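Local coordinates for toluene, o-xylene monooxygenase oxygenase subunit (Pseudomonas stutzeri, PDB 2INC), which probably serves as the ferritin-like beta subunit, without the diiron site, of a bacterial multicomponent monooxygenase hydroxylase that oxidises toluene, o-xylene and related aromatics, at residues N66-P71 and S262-M267; L106-V111 and Y173-F178; H126-G131 and A153-W158. All coordinates share one frame; numbering follows the deposited sequence.

Contact 1: residues N66-P71 and S262-M267; sequences NAFRDP and SALVKM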
loop_
_atom_site.group_PDB
_atom_site.type_symbol
_atom_site.label_atom_id
_atom_site.label_comp_id
_atom_site.label_asym_id
_atom_site.label_seq_id
_atom_site.Cartn_x
_atom_site.Cartn_y
_atom_site.Cartn_z
ATOM N N ASN B 66 -20.833 21.304 16.082
ATOM C CA ASN B 66 -20.005 20.872 14.928
ATOM C C ASN B 66 -18.678 21.588 14.710
ATOM O O ASN B 66 -17.827 21.041 14.006
ATOM C CB ASN B 66 -20.776 20.820 13.606
ATOM C CG ASN B 66 -21.656 19.530 13.462
ATOM O OD1 ASN B 66 -21.199 18.379 13.608
ATOM N ND2 ASN B 66 -22.896 19.750 13.115
ATOM N N ALA B 67 -18.512 22.789 15.295
ATOM C CA ALA B 67 -17.233 23.484 15.277
ATOM C C ALA B 67 -16.126 22.797 16.103
ATOM O O ALA B 67 -14.966 23.134 15.960
ATOM C CB ALA B 67 -17.377 24.937 15.724
ATOM N N PHE B 68 -16.476 21.839 16.948
ATOM C CA PHE B 68 -15.473 21.191 17.763
ATOM C C PHE B 68 -14.438 20.459 16.919
ATOM O O PHE B 68 -14.775 19.795 15.930
ATOM C CB PHE B 68 -16.125 20.166 18.728
ATOM C CG PHE B 68 -15.111 19.407 19.564
ATOM C CD1 PHE B 68 -14.424 20.053 20.599
ATOM C CD2 PHE B 68 -14.792 18.061 19.280
ATOM C CE1 PHE B 68 -13.433 19.374 21.357
ATOM C CE2 PHE B 68 -13.834 17.378 20.047
ATOM C CZ PHE B 68 -13.161 18.008 21.071
ATOM N N ARG B 69 -13.171 20.566 17.333
ATOM C CA ARG B 69 -12.057 19.927 16.650
ATOM C C ARG B 69 -11.200 19.206 17.694
ATOM O O ARG B 69 -10.757 19.826 18.658
ATOM C CB ARG B 69 -11.217 20.971 15.873
ATOM C CG ARG B 69 -12.002 21.781 14.831
ATOM C CD ARG B 69 -12.304 20.883 13.622
ATOM N NE ARG B 69 -13.065 21.566 12.542
ATOM C CZ ARG B 69 -14.397 21.582 12.442
ATOM N NH1 ARG B 69 -14.978 22.206 11.419
ATOM N NH2 ARG B 69 -15.178 20.993 13.333
ATOM N N ASP B 70 -10.971 17.898 17.504
ATOM C CA ASP B 70 -9.988 17.114 18.282
ATOM C C ASP B 70 -8.607 17.739 18.129
ATOM O O ASP B 70 -8.115 17.830 16.999
ATOM C CB ASP B 70 -9.906 15.685 17.722
ATOM C CG ASP B 70 -8.885 14.802 18.444
ATOM O OD1 ASP B 70 -8.709 13.606 18.033
ATOM O OD2 ASP B 70 -8.287 15.266 19.446
ATOM N N PRO B 71 -7.967 18.142 19.260
ATOM C CA PRO B 71 -6.605 18.719 19.183
ATOM C C PRO B 71 -5.543 17.751 18.633
ATOM O O PRO B 71 -4.562 18.205 18.022
ATOM C CB PRO B 71 -6.312 19.136 20.652
ATOM C CG PRO B 71 -7.196 18.287 21.481
ATOM C CD PRO B 71 -8.470 18.122 20.655
ATOM N N SER B 262 -10.271 18.441 27.556
ATOM C CA SER B 262 -9.940 19.813 27.846
ATOM C C SER B 262 -10.368 20.737 26.681
ATOM O O SER B 262 -10.912 21.806 26.918
ATOM C CB SER B 262 -8.450 19.942 28.194
ATOM O OG SER B 262 -8.174 21.304 28.447
ATOM N N ALA B 263 -10.190 20.298 25.430
ATOM C CA ALA B 263 -10.597 21.121 24.291
ATOM C C ALA B 263 -12.084 21.336 24.284
ATOM O O ALA B 263 -12.554 22.441 23.985
ATOM C CB ALA B 263 -10.097 20.552 22.973
ATOM N N LEU B 264 -12.835 20.300 24.644
ATOM C CA LEU B 264 -14.279 20.410 24.671
ATOM C C LEU B 264 -14.784 21.348 25.783
ATOM O O LEU B 264 -15.673 22.159 25.561
ATOM C CB LEU B 264 -14.929 19.033 24.805
ATOM C CG LEU B 264 -16.471 18.960 24.641
ATOM C CD1 LEU B 264 -16.966 19.521 23.322
ATOM C CD2 LEU B 264 -16.929 17.548 24.806
ATOM N N VAL B 265 -14.222 21.218 26.977
ATOM C CA VAL B 265 -14.608 22.110 28.077
ATOM C C VAL B 265 -14.281 23.540 27.619
ATOM O O VAL B 265 -15.114 24.466 27.788
ATOM C CB VAL B 265 -13.878 21.765 29.358
ATOM C CG1 VAL B 265 -13.911 22.972 30.358
ATOM C CG2 VAL B 265 -14.483 20.510 29.980
ATOM N N LYS B 266 -13.113 23.710 26.996
ATOM C CA LYS B 266 -12.740 25.019 26.479
ATOM C C LYS B 266 -13.839 25.591 25.601
ATOM O O LYS B 266 -14.270 26.770 25.749
ATOM C CB LYS B 266 -11.430 24.949 25.702
ATOM C CG LYS B 266 -10.932 26.316 25.263
ATOM C CD LYS B 266 -9.575 26.237 24.681
ATOM C CE LYS B 266 -9.188 27.577 24.099
ATOM N NZ LYS B 266 -8.031 27.453 23.151
ATOM N N MET B 267 -14.275 24.779 24.636
ATOM C CA MET B 267 -15.318 25.221 23.737
ATOM C C MET B 267 -16.600 25.537 24.496
ATOM O O MET B 267 -17.220 26.556 24.243
ATOM C CB MET B 267 -15.546 24.181 22.649
ATOM C CG MET B 267 -16.719 24.518 21.789
ATOM S SD MET B 267 -16.843 23.242 20.535
ATOM C CE MET B 267 -18.153 23.896 19.527
#

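Contact 2: residues L106-V111 and Y173-F178; sequences LTREWV and YPDVGF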
loop_
_atom_site.group_PDB
_atom_site.type_symbol
_atom_site.label_atom_id
_atom_site.label_comp_id
_atom_site.label_asym_id
_atom_site.label_seq_id
_atom_site.Cartn_x
_atom_site.Cartn_y
_atom_site.Cartn_z
ATOM N N LEU B 106 9.143 -12.053 40.645
ATOM C CA LEU B 106 8.327 -11.220 41.557
ATOM C C LEU B 106 8.174 -11.936 42.895
ATOM O O LEU B 106 8.141 -13.184 42.929
ATOM C CB LEU B 106 6.918 -11.016 40.958
ATOM C CG LEU B 106 6.776 -10.516 39.509
ATOM C CD1 LEU B 106 5.303 -10.642 38.989
ATOM C CD2 LEU B 106 7.313 -9.086 39.421
ATOM N N THR B 107 8.042 -11.181 43.986
ATOM C CA THR B 107 7.875 -11.825 45.314
ATOM C C THR B 107 6.461 -12.377 45.532
ATOM O O THR B 107 5.506 -11.949 44.871
ATOM C CB THR B 107 8.121 -10.867 46.456
ATOM O OG1 THR B 107 7.135 -9.819 46.420
ATOM C CG2 THR B 107 9.523 -10.249 46.375
ATOM N N ARG B 108 6.301 -13.289 46.488
ATOM C CA ARG B 108 4.967 -13.848 46.743
ATOM C C ARG B 108 3.999 -12.732 47.155
ATOM O O ARG B 108 2.813 -12.729 46.745
ATOM C CB ARG B 108 5.028 -14.908 47.863
ATOM C CG ARG B 108 3.666 -15.562 48.157
ATOM C CD ARG B 108 3.021 -16.155 46.854
ATOM N NE ARG B 108 1.618 -16.557 47.021
ATOM C CZ ARG B 108 0.994 -17.481 46.291
ATOM N NH1 ARG B 108 1.622 -18.139 45.310
ATOM N NH2 ARG B 108 -0.281 -17.759 46.553
ATOM N N GLU B 109 4.502 -11.792 47.968
ATOM C CA GLU B 109 3.695 -10.704 48.485
ATOM C C GLU B 109 3.198 -9.781 47.346
ATOM O O GLU B 109 2.031 -9.354 47.334
ATOM C CB GLU B 109 4.486 -9.889 49.505
ATOM C CG GLU B 109 4.813 -10.665 50.828
ATOM C CD GLU B 109 6.100 -11.589 50.779
ATOM O OE1 GLU B 109 6.398 -12.217 51.846
ATOM O OE2 GLU B 109 6.792 -11.710 49.721
ATOM N N TRP B 110 4.085 -9.462 46.410
ATOM C CA TRP B 110 3.665 -8.663 45.237
ATOM C C TRP B 110 2.650 -9.434 44.371
ATOM O O TRP B 110 1.617 -8.906 43.932
ATOM C CB TRP B 110 4.873 -8.255 44.386
ATOM C CG TRP B 110 4.430 -7.456 43.203
ATOM C CD1 TRP B 110 4.488 -7.798 41.892
ATOM C CD2 TRP B 110 3.864 -6.157 43.257
ATOM N NE1 TRP B 110 3.962 -6.781 41.105
ATOM C CE2 TRP B 110 3.582 -5.759 41.931
ATOM C CE3 TRP B 110 3.566 -5.281 44.303
ATOM C CZ2 TRP B 110 2.996 -4.517 41.636
ATOM C CZ3 TRP B 110 2.980 -4.042 43.998
ATOM C CH2 TRP B 110 2.701 -3.683 42.686
ATOM N N VAL B 111 2.919 -10.698 44.132
ATOM C CA VAL B 111 1.969 -11.508 43.398
ATOM C C VAL B 111 0.559 -11.417 44.022
ATOM O O VAL B 111 -0.453 -11.257 43.329
ATOM C CB VAL B 111 2.454 -12.956 43.270
ATOM C CG1 VAL B 111 1.327 -13.900 42.799
ATOM C CG2 VAL B 111 3.628 -13.039 42.274
ATOM N N TYR B 173 1.522 -18.649 38.340
ATOM C CA TYR B 173 1.115 -18.829 39.746
ATOM C C TYR B 173 -0.285 -19.379 39.772
ATOM O O TYR B 173 -1.226 -18.660 40.117
ATOM C CB TYR B 173 1.148 -17.477 40.460
ATOM C CG TYR B 173 2.533 -16.882 40.492
ATOM C CD1 TYR B 173 2.882 -15.821 39.671
ATOM C CD2 TYR B 173 3.515 -17.430 41.319
ATOM C CE1 TYR B 173 4.154 -15.313 39.676
ATOM C CE2 TYR B 173 4.780 -16.929 41.341
ATOM C CZ TYR B 173 5.097 -15.865 40.529
ATOM O OH TYR B 173 6.366 -15.378 40.560
ATOM N N PRO B 174 -0.445 -20.645 39.364
ATOM C CA PRO B 174 -1.751 -21.268 39.176
ATOM C C PRO B 174 -2.574 -21.438 40.442
ATOM O O PRO B 174 -3.799 -21.721 40.354
ATOM C CB PRO B 174 -1.421 -22.639 38.606
ATOM C CG PRO B 174 -0.019 -22.593 38.201
ATOM C CD PRO B 174 0.658 -21.552 39.012
ATOM N N ASP B 175 -1.934 -21.303 41.599
ATOM C CA ASP B 175 -2.642 -21.447 42.873
ATOM C C ASP B 175 -3.279 -20.144 43.356
ATOM O O ASP B 175 -4.022 -20.134 44.332
ATOM C CB ASP B 175 -1.701 -22.037 43.964
ATOM C CG ASP B 175 -0.475 -21.093 44.325
ATOM O OD1 ASP B 175 -0.064 -21.090 45.523
ATOM O OD2 ASP B 175 0.099 -20.382 43.440
ATOM N N VAL B 176 -3.004 -19.038 42.681
ATOM C CA VAL B 176 -3.476 -17.730 43.181
ATOM C C VAL B 176 -4.963 -17.448 42.810
ATOM O O VAL B 176 -5.658 -16.679 43.495
ATOM C CB VAL B 176 -2.527 -16.593 42.695
ATOM C CG1 VAL B 176 -3.055 -15.228 43.062
ATOM C CG2 VAL B 176 -1.138 -16.773 43.304
ATOM N N GLY B 177 -5.451 -18.114 41.755
ATOM C CA GLY B 177 -6.799 -17.867 41.209
ATOM C C GLY B 177 -6.885 -16.712 40.203
ATOM O O GLY B 177 -7.998 -16.248 39.879
ATOM N N PHE B 178 -5.748 -16.217 39.714
ATOM C CA PHE B 178 -5.775 -15.252 38.601
ATOM C C PHE B 178 -6.718 -15.773 37.524
ATOM O O PHE B 178 -6.627 -16.937 37.124
ATOM C CB PHE B 178 -4.397 -15.089 37.977
ATOM C CG PHE B 178 -3.445 -14.360 38.800
ATOM C CD1 PHE B 178 -3.620 -13.013 39.025
ATOM C CD2 PHE B 178 -2.321 -15.010 39.358
ATOM C CE1 PHE B 178 -2.702 -12.280 39.770
ATOM C CE2 PHE B 178 -1.392 -14.286 40.089
ATOM C CZ PHE B 178 -1.574 -12.924 40.305
#

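Contact 3: residues H126-G131 and A153-W158; sequences HALQMG and ADHLRW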
loop_
_atom_site.group_PDB
_atom_site.type_symbol
_atom_site.label_atom_id
_atom_site.label_comp_id
_atom_site.label_asym_id
_atom_site.label_seq_id
_atom_site.Cartn_x
_atom_site.Cartn_y
_atom_site.Cartn_z
ATOM N N HIS B 126 -13.358 -2.333 31.367
ATOM C CA HIS B 126 -14.509 -2.590 30.518
ATOM C C HIS B 126 -15.681 -1.642 30.837
ATOM O O HIS B 126 -16.323 -1.157 29.923
ATOM C CB HIS B 126 -14.988 -4.039 30.600
ATOM C CG HIS B 126 -16.066 -4.344 29.598
ATOM N ND1 HIS B 126 -15.838 -4.339 28.239
ATOM C CD2 HIS B 126 -17.390 -4.560 29.756
ATOM C CE1 HIS B 126 -16.971 -4.587 27.600
ATOM N NE2 HIS B 126 -17.927 -4.744 28.502
ATOM N N ALA B 127 -15.882 -1.299 32.107
ATOM C CA ALA B 127 -16.914 -0.320 32.486
ATOM C C ALA B 127 -16.578 1.046 31.876
ATOM O O ALA B 127 -17.471 1.746 31.437
ATOM C CB ALA B 127 -17.006 -0.209 34.017
ATOM N N LEU B 128 -15.301 1.386 31.767
ATOM C CA LEU B 128 -14.938 2.636 31.092
ATOM C C LEU B 128 -15.213 2.565 29.591
ATOM O O LEU B 128 -15.603 3.586 28.962
ATOM C CB LEU B 128 -13.463 2.971 31.336
ATOM C CG LEU B 128 -13.041 3.361 32.754
ATOM C CD1 LEU B 128 -11.523 3.608 32.723
ATOM C CD2 LEU B 128 -13.794 4.592 33.204
ATOM N N GLN B 129 -14.921 1.413 28.992
ATOM C CA GLN B 129 -15.215 1.126 27.587
ATOM C C GLN B 129 -16.687 1.358 27.337
ATOM O O GLN B 129 -17.069 1.993 26.388
ATOM C CB GLN B 129 -14.863 -0.338 27.321
ATOM C CG GLN B 129 -15.073 -0.817 25.863
ATOM C CD GLN B 129 -14.675 -2.248 25.730
ATOM O OE1 GLN B 129 -13.945 -2.757 26.587
ATOM N NE2 GLN B 129 -15.184 -2.936 24.680
ATOM N N MET B 130 -17.538 0.822 28.196
ATOM C CA MET B 130 -18.966 1.062 28.090
ATOM C C MET B 130 -19.351 2.530 28.271
ATOM O O MET B 130 -20.217 3.065 27.551
ATOM C CB MET B 130 -19.684 0.247 29.163
ATOM C CG MET B 130 -19.595 -1.242 28.883
ATOM S SD MET B 130 -20.188 -2.116 30.373
ATOM C CE MET B 130 -21.956 -1.749 30.359
ATOM N N GLY B 131 -18.721 3.177 29.245
ATOM C CA GLY B 131 -18.924 4.627 29.507
ATOM C C GLY B 131 -18.640 5.476 28.313
ATOM O O GLY B 131 -19.478 6.288 27.886
ATOM N N ALA B 153 -11.941 2.507 21.979
ATOM C CA ALA B 153 -10.955 1.545 21.474
ATOM C C ALA B 153 -9.791 1.461 22.447
ATOM O O ALA B 153 -9.275 0.375 22.705
ATOM C CB ALA B 153 -10.501 1.947 20.088
ATOM N N ASP B 154 -9.303 2.608 22.930
ATOM C CA ASP B 154 -8.245 2.579 23.972
ATOM C C ASP B 154 -8.660 1.854 25.233
ATOM O O ASP B 154 -7.847 1.139 25.821
ATOM C CB ASP B 154 -7.828 3.989 24.358
ATOM C CG ASP B 154 -7.174 4.736 23.209
ATOM O OD1 ASP B 154 -7.148 5.995 23.282
ATOM O OD2 ASP B 154 -6.691 4.107 22.218
ATOM N N HIS B 155 -9.888 2.039 25.712
ATOM C CA HIS B 155 -10.248 1.358 26.945
ATOM C C HIS B 155 -10.309 -0.139 26.663
ATOM O O HIS B 155 -9.972 -0.938 27.533
ATOM C CB HIS B 155 -11.653 1.794 27.456
ATOM C CG HIS B 155 -11.748 3.241 27.926
ATOM N ND1 HIS B 155 -10.761 3.899 28.635
ATOM C CD2 HIS B 155 -12.746 4.134 27.784
ATOM C CE1 HIS B 155 -11.146 5.131 28.905
ATOM N NE2 HIS B 155 -12.353 5.297 28.411
ATOM N N LEU B 156 -10.701 -0.515 25.452
ATOM C CA LEU B 156 -10.677 -1.961 25.078
ATOM C C LEU B 156 -9.230 -2.503 25.036
ATOM O O LEU B 156 -8.937 -3.626 25.453
ATOM C CB LEU B 156 -11.331 -2.155 23.711
ATOM C CG LEU B 156 -11.290 -3.597 23.094
ATOM C CD1 LEU B 156 -11.747 -4.631 24.139
ATOM C CD2 LEU B 156 -12.063 -3.768 21.782
ATOM N N ARG B 157 -8.329 -1.652 24.575
ATOM C CA ARG B 157 -6.909 -1.983 24.548
ATOM C C ARG B 157 -6.445 -2.247 25.984
ATOM O O ARG B 157 -5.736 -3.230 26.233
ATOM C CB ARG B 157 -6.169 -0.772 23.991
ATOM C CG ARG B 157 -4.672 -1.019 23.827
ATOM C CD ARG B 157 -3.971 0.267 23.649
ATOM N NE ARG B 157 -2.513 0.028 23.496
ATOM C CZ ARG B 157 -1.543 0.870 23.872
ATOM N NH1 ARG B 157 -0.262 0.514 23.699
ATOM N NH2 ARG B 157 -1.807 2.049 24.411
ATOM N N TRP B 158 -6.854 -1.409 26.949
ATOM C CA TRP B 158 -6.369 -1.623 28.324
ATOM C C TRP B 158 -6.939 -2.916 28.902
ATOM O O TRP B 158 -6.227 -3.720 29.550
ATOM C CB TRP B 158 -6.741 -0.461 29.247
ATOM C CG TRP B 158 -6.311 0.852 28.875
ATOM C CD1 TRP B 158 -5.440 1.200 27.878
ATOM C CD2 TRP B 158 -6.686 2.069 29.529
ATOM N NE1 TRP B 158 -5.270 2.581 27.867
ATOM C CE2 TRP B 158 -6.057 3.126 28.847
ATOM C CE3 TRP B 158 -7.569 2.385 30.597
ATOM C CZ2 TRP B 158 -6.218 4.449 29.216
ATOM C CZ3 TRP B 158 -7.741 3.718 30.953
ATOM C CH2 TRP B 158 -7.063 4.740 30.260
#

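Contact 1: residues N66-P71 and S262-M267
The ring of Phe68 leans into the last turns of helix 241-268, where Ala263, Leu264 and Met267 meet it over one face and at the edge. The phenyl group leaves its backbone with CG anti to N (chi1 177°), which carries the ring across to the helix. Leu264 crosses the Phe68 side chain at about a right angle and lays its CD1 methyl over one face, 4.2 Å from the ring centroid, a CH-pi contact. Phe68 CE1 comes within 3.5 Å of Leu264 N, and the carbonyl carbon of Ala263 lies at the edge, in the ring plane. Met267 runs out fully extended and slantwise past Phe68, so that its sulfur sits beside the ring rather than above it. This edge-on Met-aromatic contact has Met267 SD 5.3 Å from the Phe68 ring centroid, and the same SD is 3.6 Å from Phe68 CB. The terminal methyl continues along the loop, Met267 CE ending 4.0 Å from Ala67 CB. The contact thus packs the loop between helices 46-56 and 76-99 against the C-terminal end of a long helix of the ferritin-like bundle, with Ile144 and Cys147 of helix 142-172 also touching Phe68. Farther along the loop, Pro71 CD rests 3.7 Å from Ala263 CB. No hydrogen bond crosses the interface. Polar groups secure the loop from within: Arg69 NH2 donates both to Asn66 O, in its carbonyl plane on a lone pair, and to Phe68 O, approached from above its carbonyl plane at 2.9 Å. Phe68 O is also bonded to Thr143 OG1.

Contact 2: residues L106-V111 and Y173-F178
The Tyr173 ring carries Val111 CG2 on one face, 3.8 Å from the ring centroid and displaced toward the rim, a CH-pi contact. The Arg108 guanidinium has Val176 CG2 over one face, 3.5 Å from Arg108 NH2, and Asp175 OD2 at its edge, in plane. The Phe178 ring has Val176 CG1 of its own segment over one face, offset toward the rim, and Val111 CG1 comes to Phe178 CE2 at 3.9 Å, the side chains of Val111 and Phe178 standing at about a right angle. Val111 therefore works with both branches: CG2, anti to the carbonyl carbon, lies on the tyrosine, and CG1, anti to the backbone N, touches Val176 CG2 and the rim of Phe178. Arg108 bends at its second torsion (chi2 54°), which turns its tip toward Asp175. Arg108 NH1 donates almost straight, at 176°, to the syn side of Asp175 OD2 over 3.3 Å, a long salt bridge with only a weak second bond to OD1; the two flat groups are 55° apart rather than coplanar. The phenol oxygen of Tyr173 is hydrogen-bonded to Asp103 O. Thr107 is the N-cap of helix 108-117, which bears Arg108 and Val111, and Thr107 OG1 accepts from Trp110 N at 3.1 Å. The type I turn from Tyr173 to Val176, where the chain leaves helix 142-172, packs against the first turn of helix 108-117, and Phe178 continues onto Ala115 of that helix and onto Leu169 and Ala170 of helix 142-172.

Contact 3: residues H126-G131 and A153-W158
Helices 126-131 and 153-158 run antiparallel at 170°, their axes 8.2 Å apart, and come closest where Gln129 faces His155, with CA atoms at 5.0 Å. They belong to helices 121-138 and 142-172, successive in the chain, which form an antiparallel helical hairpin in the ferritin-like helical domain. His155 is the main side chain of the interface. Its CG stands anti to the carbonyl carbon (chi1 -67°), directing the imidazole across Leu128, whose CB lies squarely over one face, 3.7 Å from the ring centroid in a CH-pi contact. The ring also presses on the neighbouring backbone, His155 CD2 approaching Leu128 O at 3.1 Å, and His155 CB lies 3.6 Å from Gln129 CA. Replacing His155 with an alanine would probably open a gap under Leu128 CB and take away the flat surface on which the leucine side chain packs, since the imidazole fills the space between the helices there. Farther out, Leu128 CD1 meets the Trp158 ring at CZ3. Trp158 itself is hydrogen-bonded through NE1 to Asp253 and meets Phe125 edge-to-face. On the other flank Gln129 reaches out in an extended chain and crosses Leu156 obliquely, its amide lying alongside the leucine, with Gln129 OE1 3.8 Å from Leu156 CD1. OE1 also accepts a weak bond from His126 ND1, whereas NE2 bonds to polar side chains of another protein chain, so this flank lies at a subunit interface. Within the buried seam, His155 NE2 has a hydrogen bond just outside the two segments, but ND1, buried by the contact, has no partner in the model.

How the contacts relate
From the N terminus the chain first reaches the 66-71 loop, whose return partner comes almost two hundred residues later on helix 241-268; contact 1 closes this widest loop. Within it, contact 2 joins the start of helix 108-117 to the turn after helix 142-172, and within that smaller loop lies contact 3, pairing the successive helices 121-138 and 142-172. The three are therefore concentric and none crosses another. They do not touch: contacts 1 and 2 lie on opposite sides of the chain's centre, their centres 44 Å apart, while contact 3 lies near the middle. Helix 142-172 belongs to contact 3 and leads directly into contact 2.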